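Local coordinates for cellulosomal scaffoldin adaptor protein B (Acetivibrio cellulolyticus, PDB 4UYP) that carries a C-terminal type I dockerin that binds calcium and docks onto a cohesin of the anchoring scaffoldin ScaC, linking the multienzyme cellulosome to the cell surface, at residues Leu20-Asp23 / Tyr24-Lys28. The protein carries 2 engineered substitutions. Numbering follows the deposited sequence.
Sequences LIRD and YVLGK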
loop_
_atom_site.group_PDB
_atom_site.type_symbol
_atom_site.label_atom_id
_atom_site.label_comp_id
_atom_site.label_asym_id
_atom_site.label_seq_id
_atom_site.Cartn_x
_atom_site.Cartn_y
_atom_site.Cartn_z
ATOM N N LEU B 20 4.423 9.572 -18.753
ATOM C CA LEU B 20 5.039 9.899 -17.494
ATOM C C LEU B 20 4.073 9.896 -16.355
ATOM O O LEU B 20 4.375 9.411 -15.241
ATOM C CB LEU B 20 5.769 11.231 -17.542
ATOM C CG LEU B 20 6.931 11.204 -18.520
ATOM C CD1 LEU B 20 7.503 12.625 -18.726
ATOM C CD2 LEU B 20 8.078 10.416 -17.828
ATOM N N ILE B 21 2.820 10.408 -16.558
ATOM C CA ILE B 21 1.842 10.346 -15.505
ATOM C C ILE B 21 1.527 8.863 -15.208
ATOM O O ILE B 21 1.406 8.499 -14.006
ATOM C CB ILE B 21 0.555 11.064 -15.919
ATOM C CG1 ILE B 21 0.856 12.568 -16.126
ATOM C CG2 ILE B 21 -0.478 10.938 -14.837
ATOM C CD1 ILE B 21 -0.357 13.371 -16.659
ATOM N N ARG B 22 1.365 8.046 -16.255
ATOM C CA ARG B 22 1.158 6.603 -16.009
ATOM C C ARG B 22 2.361 5.975 -15.191
ATOM O O ARG B 22 2.104 5.160 -14.258
ATOM C CB ARG B 22 0.914 5.927 -17.351
ATOM C CG ARG B 22 0.643 4.407 -17.176
ATOM C CD ARG B 22 0.340 3.820 -18.546
ATOM N NE ARG B 22 1.552 3.794 -19.376
ATOM C CZ ARG B 22 1.522 3.681 -20.697
ATOM N NH1 ARG B 22 0.405 3.712 -21.405
ATOM N NH2 ARG B 22 2.690 3.526 -21.301
ATOM N N ASP B 23 3.576 6.403 -15.476
ATOM C CA ASP B 23 4.757 5.863 -14.710
ATOM C C ASP B 23 4.563 6.238 -13.284
ATOM O O ASP B 23 4.936 5.431 -12.374
ATOM C CB ASP B 23 6.059 6.480 -15.228
ATOM C CG ASP B 23 6.537 5.898 -16.496
ATOM O OD1 ASP B 23 6.032 4.881 -16.973
ATOM O OD2 ASP B 23 7.499 6.634 -17.009
ATOM N N TYR B 24 4.086 7.463 -12.939
ATOM C CA TYR B 24 3.867 7.803 -11.548
ATOM C C TYR B 24 2.793 6.963 -10.852
ATOM O O TYR B 24 2.952 6.469 -9.710
ATOM C CB TYR B 24 3.457 9.320 -11.471
ATOM C CG TYR B 24 3.415 9.895 -10.108
ATOM C CD1 TYR B 24 2.265 9.807 -9.307
ATOM C CD2 TYR B 24 4.587 10.517 -9.575
ATOM C CE1 TYR B 24 2.242 10.302 -8.003
ATOM C CE2 TYR B 24 4.483 11.079 -8.314
ATOM C CZ TYR B 24 3.359 10.922 -7.523
ATOM O OH TYR B 24 3.391 11.465 -6.229
ATOM N N VAL B 25 1.649 6.770 -11.560
ATOM C CA VAL B 25 0.608 5.938 -11.030
ATOM C C VAL B 25 1.074 4.485 -10.782
ATOM O O VAL B 25 0.693 3.864 -9.757
ATOM C CB VAL B 25 -0.610 6.035 -11.981
ATOM C CG1 VAL B 25 -1.683 5.080 -11.453
ATOM C CG2 VAL B 25 -1.165 7.455 -12.016
ATOM N N LEU B 26 1.862 3.978 -11.716
ATOM C CA LEU B 26 2.439 2.608 -11.614
ATOM C C LEU B 26 3.442 2.488 -10.486
ATOM O O LEU B 26 3.761 1.359 -10.053
ATOM C CB LEU B 26 3.070 2.218 -12.925
ATOM C CG LEU B 26 2.139 1.846 -14.126
ATOM C CD1 LEU B 26 2.916 1.832 -15.427
ATOM C CD2 LEU B 26 1.415 0.541 -13.859
ATOM N N GLY B 27 4.004 3.609 -10.058
ATOM C CA GLY B 27 5.058 3.541 -9.022
ATOM C C GLY B 27 6.434 3.423 -9.603
ATOM O O GLY B 27 7.384 3.226 -8.808
ATOM N N LYS B 28 6.649 3.521 -10.911
ATOM C CA LYS B 28 7.979 3.486 -11.496
ATOM C C LYS B 28 8.772 4.750 -11.134
ATOM O O LYS B 28 10.017 4.689 -11.018
ATOM C CB LYS B 28 7.743 3.402 -12.963
ATOM C CG LYS B 28 8.995 3.221 -13.733
ATOM C CD LYS B 28 8.728 2.904 -15.171
ATOM C CE LYS B 28 10.025 2.894 -15.948
ATOM N NZ LYS B 28 9.747 1.974 -17.078
HETATM O O HOH W 1 7.548 3.481 -18.478
#
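Tyr-24 N bonds Leu-20 O at 3.0 Å, the first of three i to i+4 bonds here in the last turns of helix 15-26 of this type I dockerin, a helix that ends at Gly-27 in a Schellman motif. The Leu-20 side chain touches Val-7 and Asp-8, a ligand of the first calcium. Ile-21 O accepts Val-25 N, and CG2 of Val-25 packs 3.4 Å from the same oxygen. The Ile-21 side chain itself is buried against Ala-54 and Val-57 of helix 51-61, joining the two calcium-binding halves of the domain.

Arg-22 O receives Leu-26 N at 2.8 Å, with an N-H...O angle of 161°. On this face Arg-22 and Leu-26 lie alongside each other, CG of the arginine 3.9 Å from CD1 of the leucine. CG of Arg-22 stands anti to the backbone N (chi1 -178°), and the chain bends only at chi3, before NH1 forms a salt bridge with Glu-78 of the ScaC chain. Leu-26 packs on Thr-63 of that chain, making this helix face part of the cohesin-binding surface.

Asp-23 O closes the helix by accepting Lys-28 N at 3.0 Å, one residue beyond the usual helical spacing, and inside this bond Gly-27 N reaches Tyr-24 O. Gly-27 leaves the helix with a positive phi of 91°. In one of the two conformers of Lys-28 its side chain runs in the same direction as that of Asp-23, the extended lysine placing CD 3.8 Å from OD1. The charged ends do not touch in this alternative: one water donates to Asp-23 OD1 at 2.6 Å and accepts from Lys-28 NZ at 3.0 Å.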